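Methylated RNA-binding protein 1 (Saccharomyces cerevisiae S288c, PDB 4RCM) reads N6-methyladenosine marks in RNA through its YTH domain and, by binding the 3'-UTR of PHO4 mRNA, lowers that message's stability and so regulates phosphate metabolism. Local coordinates at residues F19-S24 against K46-A51; F33-W38 against T89-D94; W106-D111 against L150-D155. One frame throughout, in Å; residues are numbered along the deposited sequence.

Interaction 1: F19-S24 against K46-A51; sequences FVIKSS and KRLSEA. With nucleotides of chain C.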
loop_
_atom_site.group_PDB
_atom_site.type_symbol
_atom_site.label_atom_id
_atom_site.label_comp_id
_atom_site.label_asym_id
_atom_site.label_seq_id
_atom_site.Cartn_x
_atom_site.Cartn_y
_atom_site.Cartn_z
ATOM N N PHE A 19 -6.510 -0.727 0.572
ATOM C CA PHE A 19 -6.499 -0.150 -0.772
ATOM C C PHE A 19 -5.221 -0.475 -1.469
ATOM O O PHE A 19 -4.171 -0.596 -0.825
ATOM C CB PHE A 19 -6.588 1.361 -0.718
ATOM C CG PHE A 19 -7.796 1.857 -0.017
ATOM C CD1 PHE A 19 -7.768 2.058 1.351
ATOM C CD2 PHE A 19 -8.957 2.121 -0.715
ATOM C CE1 PHE A 19 -8.881 2.499 2.034
ATOM C CE2 PHE A 19 -10.067 2.589 -0.054
ATOM C CZ PHE A 19 -10.035 2.781 1.316
ATOM N N VAL A 20 -5.290 -0.581 -2.791
ATOM C CA VAL A 20 -4.088 -0.722 -3.608
ATOM C C VAL A 20 -3.530 0.672 -3.895
ATOM O O VAL A 20 -4.299 1.606 -4.083
ATOM C CB VAL A 20 -4.352 -1.473 -4.935
ATOM C CG1 VAL A 20 -3.229 -1.274 -5.939
ATOM C CG2 VAL A 20 -4.522 -2.946 -4.654
ATOM N N ILE A 21 -2.195 0.772 -3.958
ATOM C CA ILE A 21 -1.489 2.027 -4.400
ATOM C C ILE A 21 -0.711 1.622 -5.643
ATOM O O ILE A 21 0.034 0.627 -5.608
ATOM C CB ILE A 21 -0.520 2.621 -3.339
ATOM C CG1 ILE A 21 -1.267 3.052 -2.083
ATOM C CG2 ILE A 21 0.251 3.834 -3.889
ATOM C CD1 ILE A 21 -2.237 4.207 -2.247
ATOM N N LYS A 22 -0.913 2.354 -6.755
ATOM C CA LYS A 22 -0.116 2.072 -7.986
ATOM C C LYS A 22 0.794 3.263 -8.165
ATOM O O LYS A 22 0.328 4.437 -8.253
ATOM C CB LYS A 22 -0.991 1.906 -9.241
ATOM C CG LYS A 22 -2.022 0.803 -9.191
ATOM C CD LYS A 22 -1.399 -0.582 -9.011
ATOM C CE LYS A 22 -0.527 -1.027 -10.187
ATOM N NZ LYS A 22 -0.126 -2.467 -10.082
ATOM N N SER A 23 2.072 2.992 -8.101
ATOM C CA SER A 23 3.087 4.024 -8.291
ATOM C C SER A 23 3.656 3.943 -9.698
ATOM O O SER A 23 3.905 2.825 -10.215
ATOM C CB SER A 23 4.227 3.817 -7.281
ATOM O OG SER A 23 5.320 4.645 -7.603
ATOM N N SER A 24 3.906 5.107 -10.289
ATOM C CA SER A 24 4.628 5.220 -11.575
ATOM C C SER A 24 6.114 4.778 -11.558
ATOM O O SER A 24 6.663 4.515 -12.638
ATOM C CB SER A 24 4.500 6.663 -12.114
ATOM O OG SER A 24 3.154 6.909 -12.550
ATOM N N LYS A 46 -8.551 12.144 -1.602
ATOM C CA LYS A 46 -9.922 12.273 -1.087
ATOM C C LYS A 46 -10.564 10.946 -0.702
ATOM O O LYS A 46 -11.126 10.814 0.373
ATOM C CB LYS A 46 -10.821 13.014 -2.098
ATOM N N ARG A 47 -10.469 9.940 -1.564
ATOM C CA ARG A 47 -10.928 8.618 -1.192
ATOM C C ARG A 47 -10.232 8.088 0.100
ATOM O O ARG A 47 -10.899 7.669 1.014
ATOM C CB ARG A 47 -10.704 7.635 -2.339
ATOM C CG ARG A 47 -11.587 7.876 -3.574
ATOM C CD ARG A 47 -11.423 6.707 -4.530
ATOM N NE ARG A 47 -11.906 5.504 -3.869
ATOM C CZ ARG A 47 -11.680 4.273 -4.278
ATOM N NH1 ARG A 47 -10.981 4.049 -5.378
ATOM N NH2 ARG A 47 -12.161 3.262 -3.596
ATOM N N LEU A 48 -8.895 8.130 0.160
ATOM C CA LEU A 48 -8.152 7.662 1.298
ATOM C C LEU A 48 -8.428 8.469 2.565
ATOM O O LEU A 48 -8.579 7.907 3.644
ATOM C CB LEU A 48 -6.670 7.713 1.000
ATOM C CG LEU A 48 -6.205 6.746 -0.091
ATOM C CD1 LEU A 48 -4.751 6.999 -0.384
ATOM C CD2 LEU A 48 -6.428 5.310 0.337
ATOM N N SER A 49 -8.494 9.772 2.427
ATOM C CA SER A 49 -8.785 10.650 3.541
ATOM C C SER A 49 -10.174 10.402 4.125
ATOM O O SER A 49 -10.349 10.408 5.319
ATOM C CB SER A 49 -8.645 12.112 3.075
ATOM O OG SER A 49 -9.127 13.032 4.032
ATOM N N GLU A 50 -11.163 10.176 3.287
ATOM C CA GLU A 50 -12.513 9.916 3.784
ATOM C C GLU A 50 -12.543 8.595 4.540
ATOM O O GLU A 50 -13.143 8.485 5.573
ATOM C CB GLU A 50 -13.548 9.933 2.634
ATOM C CG GLU A 50 -13.583 11.233 1.833
ATOM N N ALA A 51 -11.871 7.576 4.023
ATOM C CA ALA A 51 -11.732 6.335 4.760
ATOM C C ALA A 51 -11.039 6.497 6.120
ATOM O O ALA A 51 -11.470 5.907 7.117
ATOM C CB ALA A 51 -10.971 5.316 3.911
ATOM C C2 6MZ C 3 3.841 8.057 -8.753
ATOM C C4 6MZ C 3 1.492 7.807 -8.753
ATOM C C5 6MZ C 3 1.405 8.507 -7.463
ATOM N N9 6MZ C 3 0.227 7.474 -9.075
ATOM N N3 6MZ C 3 2.728 7.613 -9.344
ATOM N N1 6MZ C 3 3.836 8.715 -7.573
ATOM C C6 6MZ C 3 2.701 8.975 -6.884
ATOM N N6 6MZ C 3 2.699 9.667 -5.722
ATOM C C9 6MZ C 3 3.876 10.330 -5.204
ATOM N N7 6MZ C 3 0.089 8.571 -7.112
ATOM C C8 6MZ C 3 -0.607 7.943 -8.113
ATOM O "O5'" 6MZ C 3 -3.800 8.725 -12.706
ATOM C "C5'" 6MZ C 3 -2.615 8.873 -11.886
ATOM C "C4'" 6MZ C 3 -1.752 7.605 -11.928
ATOM O "O4'" 6MZ C 3 -0.472 7.846 -11.306
ATOM C "C1'" 6MZ C 3 -0.115 6.781 -10.386
ATOM C "C2'" 6MZ C 3 -1.277 5.775 -10.493
ATOM O "O2'" 6MZ C 3 -0.978 4.691 -11.413
ATOM C "C3'" 6MZ C 3 -2.407 6.401 -11.231
ATOM O "O3'" 6MZ C 3 -2.892 5.352 -12.114
#

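Interaction 2: F33-W38 against T89-D94; sequences FYNGIW and TSIWED. With nucleotides of chain C.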
loop_
_atom_site.group_PDB
_atom_site.type_symbol
_atom_site.label_atom_id
_atom_site.label_comp_id
_atom_site.label_asym_id
_atom_site.label_seq_id
_atom_site.Cartn_x
_atom_site.Cartn_y
_atom_site.Cartn_z
ATOM N N PHE A 33 9.396 5.065 1.452
ATOM C CA PHE A 33 9.890 4.277 2.542
ATOM C C PHE A 33 10.811 5.077 3.452
ATOM O O PHE A 33 10.707 4.976 4.668
ATOM C CB PHE A 33 10.620 3.030 2.037
ATOM C CG PHE A 33 11.284 2.287 3.126
ATOM C CD1 PHE A 33 10.580 1.365 3.889
ATOM C CD2 PHE A 33 12.623 2.533 3.419
ATOM C CE1 PHE A 33 11.188 0.706 4.946
ATOM C CE2 PHE A 33 13.238 1.881 4.465
ATOM C CZ PHE A 33 12.523 0.969 5.232
ATOM N N TYR A 34 11.687 5.895 2.879
ATOM C CA TYR A 34 12.726 6.605 3.662
ATOM C C TYR A 34 12.174 7.902 4.281
ATOM O O TYR A 34 12.664 8.318 5.345
ATOM C CB TYR A 34 13.963 6.932 2.809
ATOM C CG TYR A 34 14.778 5.698 2.436
ATOM C CD1 TYR A 34 15.467 4.982 3.386
ATOM C CD2 TYR A 34 14.812 5.238 1.132
ATOM C CE1 TYR A 34 16.213 3.833 3.028
ATOM C CE2 TYR A 34 15.543 4.115 0.783
ATOM C CZ TYR A 34 16.224 3.423 1.731
ATOM O OH TYR A 34 16.919 2.245 1.365
ATOM N N ASN A 35 11.153 8.497 3.670
ATOM C CA ASN A 35 10.545 9.703 4.231
ATOM C C ASN A 35 9.249 9.536 5.045
ATOM O O ASN A 35 8.774 10.507 5.733
ATOM C CB ASN A 35 10.247 10.705 3.118
ATOM C CG ASN A 35 11.476 11.350 2.560
ATOM O OD1 ASN A 35 11.854 12.481 2.968
ATOM N ND2 ASN A 35 12.121 10.661 1.606
ATOM N N GLY A 36 8.609 8.391 4.883
ATOM C CA GLY A 36 7.432 8.043 5.602
ATOM C C GLY A 36 6.214 8.861 5.203
ATOM O O GLY A 36 5.345 9.109 6.049
ATOM N N ILE A 37 6.134 9.269 3.926
ATOM C CA ILE A 37 4.920 9.855 3.405
ATOM C C ILE A 37 4.505 9.255 2.064
ATOM O O ILE A 37 5.262 8.523 1.424
ATOM C CB ILE A 37 5.051 11.351 3.256
ATOM C CG1 ILE A 37 6.114 11.717 2.210
ATOM C CG2 ILE A 37 5.447 11.945 4.577
ATOM C CD1 ILE A 37 6.114 13.221 1.867
ATOM N N TRP A 38 3.264 9.563 1.683
ATOM C CA TRP A 38 2.744 9.270 0.370
ATOM C C TRP A 38 1.754 10.341 -0.027
ATOM O O TRP A 38 1.172 11.038 0.833
ATOM C CB TRP A 38 2.089 7.872 0.302
ATOM C CG TRP A 38 1.748 7.477 -1.115
ATOM C CD1 TRP A 38 0.507 7.409 -1.662
ATOM C CD2 TRP A 38 2.679 7.190 -2.181
ATOM N NE1 TRP A 38 0.592 7.009 -2.982
ATOM C CE2 TRP A 38 1.914 6.887 -3.331
ATOM C CE3 TRP A 38 4.083 7.102 -2.257
ATOM C CZ2 TRP A 38 2.497 6.522 -4.549
ATOM C CZ3 TRP A 38 4.673 6.740 -3.501
ATOM C CH2 TRP A 38 3.863 6.438 -4.616
ATOM N N THR A 89 6.374 17.580 0.022
ATOM C CA THR A 89 6.000 16.981 -1.267
ATOM C C THR A 89 7.023 17.224 -2.416
ATOM O O THR A 89 6.805 16.786 -3.559
ATOM C CB THR A 89 4.579 17.409 -1.682
ATOM O OG1 THR A 89 4.463 18.825 -1.633
ATOM C CG2 THR A 89 3.514 16.807 -0.705
ATOM N N SER A 90 8.172 17.849 -2.106
ATOM C CA SER A 90 9.198 18.138 -3.112
ATOM C C SER A 90 9.947 16.870 -3.512
ATOM O O SER A 90 10.560 16.855 -4.555
ATOM C CB SER A 90 10.209 19.213 -2.633
ATOM O OG SER A 90 11.295 18.626 -1.895
ATOM N N ILE A 91 9.879 15.804 -2.697
ATOM C CA ILE A 91 10.527 14.516 -3.027
ATOM C C ILE A 91 9.886 13.831 -4.244
ATOM O O ILE A 91 10.429 12.834 -4.787
ATOM C CB ILE A 91 10.485 13.538 -1.822
ATOM C CG1 ILE A 91 9.032 13.240 -1.404
ATOM C CG2 ILE A 91 11.258 14.109 -0.631
ATOM C CD1 ILE A 91 8.910 12.292 -0.205
ATOM N N TRP A 92 8.712 14.298 -4.642
ATOM C CA TRP A 92 8.047 13.741 -5.830
ATOM C C TRP A 92 8.507 14.503 -7.092
ATOM O O TRP A 92 8.397 15.724 -7.162
ATOM C CB TRP A 92 6.502 13.811 -5.725
ATOM C CG TRP A 92 5.881 13.308 -4.379
ATOM C CD1 TRP A 92 4.950 13.947 -3.633
ATOM C CD2 TRP A 92 6.174 12.100 -3.698
ATOM N NE1 TRP A 92 4.656 13.225 -2.494
ATOM C CE2 TRP A 92 5.383 12.074 -2.523
ATOM C CE3 TRP A 92 7.029 11.020 -3.959
ATOM C CZ2 TRP A 92 5.420 11.040 -1.629
ATOM C CZ3 TRP A 92 7.073 10.003 -3.046
ATOM C CH2 TRP A 92 6.281 10.016 -1.902
ATOM N N GLU A 93 9.016 13.759 -8.057
ATOM C CA GLU A 93 9.130 14.217 -9.453
ATOM C C GLU A 93 7.728 14.573 -9.963
ATOM O O GLU A 93 6.749 13.841 -9.718
ATOM C CB GLU A 93 9.727 13.111 -10.342
ATOM C CG GLU A 93 11.045 12.476 -9.866
ATOM C CD GLU A 93 12.229 13.461 -9.767
ATOM O OE1 GLU A 93 13.118 13.272 -8.878
ATOM O OE2 GLU A 93 12.285 14.422 -10.589
ATOM N N ASP A 94 7.632 15.698 -10.670
ATOM C CA ASP A 94 6.352 16.207 -11.211
ATOM C C ASP A 94 5.313 16.376 -10.105
ATOM O O ASP A 94 4.178 15.930 -10.236
ATOM C CB ASP A 94 5.809 15.280 -12.303
ATOM C C2 6MZ C 3 3.841 8.057 -8.753
ATOM C C4 6MZ C 3 1.492 7.807 -8.753
ATOM C C5 6MZ C 3 1.405 8.507 -7.463
ATOM N N9 6MZ C 3 0.227 7.474 -9.075
ATOM N N3 6MZ C 3 2.728 7.613 -9.344
ATOM N N1 6MZ C 3 3.836 8.715 -7.573
ATOM C C6 6MZ C 3 2.701 8.975 -6.884
ATOM N N6 6MZ C 3 2.699 9.667 -5.722
ATOM C C9 6MZ C 3 3.876 10.330 -5.204
ATOM N N7 6MZ C 3 0.089 8.571 -7.112
ATOM C C8 6MZ C 3 -0.607 7.943 -8.113
ATOM O "O5'" 6MZ C 3 -3.800 8.725 -12.706
ATOM C "C5'" 6MZ C 3 -2.615 8.873 -11.886
ATOM C "C4'" 6MZ C 3 -1.752 7.605 -11.928
ATOM O "O4'" 6MZ C 3 -0.472 7.846 -11.306
ATOM C "C1'" 6MZ C 3 -0.115 6.781 -10.386
ATOM C "C2'" 6MZ C 3 -1.277 5.775 -10.493
ATOM O "O2'" 6MZ C 3 -0.978 4.691 -11.413
ATOM C "C3'" 6MZ C 3 -2.407 6.401 -11.231
ATOM O "O3'" 6MZ C 3 -2.892 5.352 -12.114
#

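Interaction 3: W106-D111 against L150-D155; sequences WVIVRD and LFKTQD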
loop_
_atom_site.group_PDB
_atom_site.type_symbol
_atom_site.label_atom_id
_atom_site.label_comp_id
_atom_site.label_asym_id
_atom_site.label_seq_id
_atom_site.Cartn_x
_atom_site.Cartn_y
_atom_site.Cartn_z
ATOM N N TRP A 106 5.822 1.899 6.767
ATOM C CA TRP A 106 5.974 0.697 5.961
ATOM C C TRP A 106 6.081 -0.437 6.956
ATOM O O TRP A 106 7.051 -0.488 7.713
ATOM C CB TRP A 106 7.199 0.844 5.061
ATOM C CG TRP A 106 6.886 1.629 3.819
ATOM C CD1 TRP A 106 6.666 2.983 3.724
ATOM C CD2 TRP A 106 6.593 1.093 2.530
ATOM N NE1 TRP A 106 6.341 3.311 2.440
ATOM C CE2 TRP A 106 6.292 2.164 1.686
ATOM C CE3 TRP A 106 6.586 -0.191 2.005
ATOM C CZ2 TRP A 106 5.988 1.995 0.337
ATOM C CZ3 TRP A 106 6.287 -0.349 0.659
ATOM C CH2 TRP A 106 5.986 0.737 -0.152
ATOM N N VAL A 107 5.043 -1.247 7.062
ATOM C CA VAL A 107 5.029 -2.385 8.015
ATOM C C VAL A 107 5.711 -3.622 7.419
ATOM O O VAL A 107 6.396 -4.348 8.136
ATOM C CB VAL A 107 3.596 -2.738 8.527
ATOM C CG1 VAL A 107 3.029 -1.615 9.378
ATOM C CG2 VAL A 107 2.629 -3.015 7.375
ATOM N N ILE A 108 5.553 -3.823 6.105
ATOM C CA ILE A 108 6.166 -4.965 5.393
ATOM C C ILE A 108 6.880 -4.560 4.108
ATOM O O ILE A 108 6.339 -3.860 3.284
ATOM C CB ILE A 108 5.125 -6.062 5.032
ATOM C CG1 ILE A 108 4.518 -6.673 6.280
ATOM C CG2 ILE A 108 5.760 -7.192 4.158
ATOM C CD1 ILE A 108 3.180 -7.356 6.037
ATOM N N VAL A 109 8.106 -5.078 3.891
ATOM C CA VAL A 109 8.868 -4.710 2.708
ATOM C C VAL A 109 9.452 -5.993 2.171
ATOM O O VAL A 109 10.327 -6.553 2.812
ATOM C CB VAL A 109 10.015 -3.735 3.027
ATOM C CG1 VAL A 109 10.842 -3.441 1.776
ATOM C CG2 VAL A 109 9.466 -2.453 3.608
ATOM N N ARG A 110 8.857 -6.488 1.080
ATOM C CA ARG A 110 9.271 -7.692 0.397
ATOM C C ARG A 110 8.376 -7.825 -0.824
ATOM O O ARG A 110 7.270 -7.337 -0.846
ATOM C CB ARG A 110 9.156 -8.954 1.255
ATOM C CG ARG A 110 7.775 -9.246 1.868
ATOM C CD ARG A 110 6.840 -10.178 1.067
ATOM N NE ARG A 110 7.495 -11.381 0.517
ATOM C CZ ARG A 110 7.504 -12.602 1.056
ATOM N NH1 ARG A 110 6.945 -12.871 2.242
ATOM N NH2 ARG A 110 8.136 -13.559 0.421
ATOM N N ASP A 111 8.870 -8.476 -1.843
ATOM C CA ASP A 111 8.064 -8.694 -3.065
ATOM C C ASP A 111 7.194 -9.949 -2.945
ATOM O O ASP A 111 7.579 -10.931 -2.362
ATOM C CB ASP A 111 8.983 -8.827 -4.289
ATOM C CG ASP A 111 9.620 -7.497 -4.709
ATOM O OD1 ASP A 111 9.276 -6.384 -4.192
ATOM O OD2 ASP A 111 10.501 -7.565 -5.594
ATOM N N LEU A 150 -0.053 -13.808 3.249
ATOM C CA LEU A 150 0.940 -14.229 2.251
ATOM C C LEU A 150 2.191 -13.354 2.377
ATOM O O LEU A 150 3.311 -13.847 2.327
ATOM C CB LEU A 150 0.322 -14.184 0.844
ATOM C CG LEU A 150 1.105 -14.635 -0.366
ATOM C CD1 LEU A 150 1.323 -16.156 -0.383
ATOM C CD2 LEU A 150 0.408 -14.188 -1.663
ATOM N N PHE A 151 2.001 -12.057 2.588
ATOM C CA PHE A 151 3.142 -11.142 2.729
ATOM C C PHE A 151 3.999 -11.491 3.976
ATOM O O PHE A 151 5.223 -11.271 3.960
ATOM C CB PHE A 151 2.694 -9.655 2.779
ATOM C CG PHE A 151 2.648 -8.960 1.425
ATOM C CD1 PHE A 151 3.809 -8.355 0.878
ATOM C CD2 PHE A 151 1.467 -8.854 0.712
ATOM C CE1 PHE A 151 3.786 -7.697 -0.362
ATOM C CE2 PHE A 151 1.431 -8.217 -0.542
ATOM C CZ PHE A 151 2.593 -7.619 -1.073
ATOM N N LYS A 152 3.343 -11.984 5.042
ATOM C CA LYS A 152 3.998 -12.353 6.317
ATOM C C LYS A 152 4.750 -13.681 6.231
ATOM O O LYS A 152 5.381 -14.103 7.197
ATOM C CB LYS A 152 2.959 -12.442 7.487
ATOM C CG LYS A 152 2.578 -11.115 8.106
ATOM C CD LYS A 152 1.240 -11.155 8.839
ATOM C CE LYS A 152 1.306 -10.905 10.331
ATOM N NZ LYS A 152 0.008 -11.119 11.050
ATOM N N THR A 153 4.641 -14.403 5.125
ATOM C CA THR A 153 5.276 -15.713 5.079
ATOM C C THR A 153 6.794 -15.570 4.929
ATOM O O THR A 153 7.274 -14.890 4.023
ATOM C CB THR A 153 4.742 -16.567 3.944
ATOM O OG1 THR A 153 3.323 -16.681 4.075
ATOM C CG2 THR A 153 5.384 -17.991 3.980
ATOM N N GLN A 154 7.536 -16.247 5.799
ATOM C CA GLN A 154 8.991 -16.170 5.805
ATOM C C GLN A 154 9.531 -17.141 4.749
ATOM O O GLN A 154 10.125 -18.138 5.098
ATOM C CB GLN A 154 9.539 -16.513 7.204
ATOM C CG GLN A 154 9.581 -18.001 7.541
ATOM N N ASP A 155 9.275 -16.850 3.462
ATOM C CA ASP A 155 9.641 -17.759 2.348
ATOM C C ASP A 155 11.137 -17.775 2.162
ATOM O O ASP A 155 11.810 -16.737 2.324
ATOM C CB ASP A 155 9.024 -17.290 1.027
ATOM C CG ASP A 155 7.512 -17.407 0.994
ATOM O OD1 ASP A 155 7.033 -18.549 1.024
ATOM O OD2 ASP A 155 6.799 -16.365 0.920
#

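Interaction 1: F19-S24 against K46-A51
Phe19 is the main apolar link between strand 17-23 and helix 42-53, its ring lying under Leu48 and reaching Ala51 with its far end. Leu48 CD2 sits over one face of the ring in a CH-pi contact, 3.9 Å from the Phe19 ring centroid and displaced toward the rim. Phe19 CZ meets Ala51 CB at 3.7 Å; the small methyl of alanine lets the ring come close to the helix backbone. The bond from CA to CB of Phe19 points toward the helix, and CG anti to the carbonyl carbon (chi1 -58°) places the ring beneath Leu48 CD2 and against Ala51. The other branch of Leu48 is used as well: its CD1 lies 4.2 Å from Ile21 CD1, so one forked leucine spans two strand residues whose side chains leave the same side of the sheet. The axes of strand 19-23 and helix 46-51 make 149°, roughly antiparallel, and are 11.2 Å apart at closest.

No hydrogen bond crosses this contact. Arg47 NH2 merely borders the edge of the Phe19 ring, 4.2 Å from Phe19 CE2, with the guanidinium and ring planes 81° apart; the Arg47 side chain also touches Glu138 and Thr136.

The RNA is met at the C-terminal end of the strand and the residue after it. Ser24 N lies 2.9 Å from N3 of the N6-methyladenosine of chain C, and Lys22 O lies beside its ribose. Lys22 NZ turns instead to Ser66 OG within the protein. Strand 17-23 thus has its beginning covered by a helix and leads into Lys22, Ser23 and Ser24, which bind the methylated nucleotide: a helix-on-sheet core joined to the reader pocket of a YTH domain.

Interaction 2: F33-W38 against T89-D94
Trp92 overlaps Trp38 at the far corner of its indole, Trp92 CH2 approaching Trp38 CE3 at 3.7 Å. The two six-membered rings meet obliquely, neither stacked nor edge-to-face, with their planes 70° apart. One face of Trp92 covers the N6-methyl group of the methyladenosine of chain C, Trp92 CD2 lying 3.3 Å from the methyl carbon C9. The opposite face is covered by its own neighbour, Ile91 CG1. Trp38, with CG anti to the backbone N (chi1 -171°), sets its own face against the base, Trp38 CZ2 standing 3.4 Å from N6. Two walls of the aromatic cage by which YTH domains recognise m6A are thereby built, one from strand 37-38 and one from the loop ahead of strand 102-112; broad indoles suit both places because each offers a flat, polarisable surface to a methylated amine.

Behind the cage the packing is aliphatic. Ile37 and Ile91 meet tip to tip, Ile37 CD1 to Ile91 CD1 at 3.6 Å, and Ile37 CG1 also leans on Trp92 CZ2. Asn35 meets Ile91 from the opposite direction, Asn35 CG 3.9 Å from Ile91 CD1, while Asn35 ND2 is hydrogen-bonded to Arg31 O.

Interaction 3: W106-D111 against L150-D155
Strand 102-112 passes segment 150-155 most closely where the CA atoms of Ile108 and Phe151 are 7.4 Å apart, at a classic beta bulge, where Val107 and Ile108 both face Val76 on the neighbouring strand. The contact fastens the C-terminal helix and the turns that follow it to the mixed sheet of the YTH domain, with its nearest atom about 10 Å from the bound RNA.

Its apolar part is compact. Ile108 CG2 rests 4.0 Å from Phe151 CD1; the branched isoleucine offers this CG2 to the ring and its CD1 to Phe151 CB. The phenyl ring of Phe151 in turn packs on Val76 and Ile112, while Arg110 O lies at the ring's edge.

Arg110 supplies the polar part, and a long side chain with several N-H groups suits it to the backbone carbonyls of Phe151 and Thr153. Its CG stands between the backbone N and the carbonyl carbon (chi1 55°), and bends at chi2 and chi3 fold the chain past Phe151, bringing Arg110 CD to 3.5 Å from Phe151 CD1. NH1 of Arg110 then gives two hydrogen bonds, to Thr153 O at 2.7 Å and to Phe151 O at 2.9 Å. Both acceptors lie in the guanidinium plane, but NH1 approaches Thr153 O in its carbonyl plane and Phe151 O from above. NE bonds back to Asp111 O of its own strand, from above that carbonyl's plane, which helps fix the rotation of the buried group. The positive charge is probably offset by Asp155, whose carboxylate plane is turned 63° from the guanidinium: Arg110 NH2 reaches the anti lone pair of Asp155 OD2 at 3.1 Å in a salt bridge, with OD2 tilted 29° out of the guanidinium plane.

All three interactions reach the same mixed sheet of the YTH domain. Interactions 1 and 2 interleave along the chain, their segments alternating, and their centres are about 15 Å apart; they touch where Ile21 and Ser23 of strand 17-23 pack on Trp38, so strand 17-23 packs directly on a wall of the methyl-binding cage. Interaction 3 follows both in sequence, with its centre about 22 Å from that of interaction 2 and about 20 Å from that of interaction 1. It touches only interaction 2, through Phe33 against Trp106 and Val109, strands 37-38 and 102-112 being neighbours. Recognition of the modified base is thus shared by interactions 1 and 2, while interaction 3 joins the C-terminal helix to the sheet.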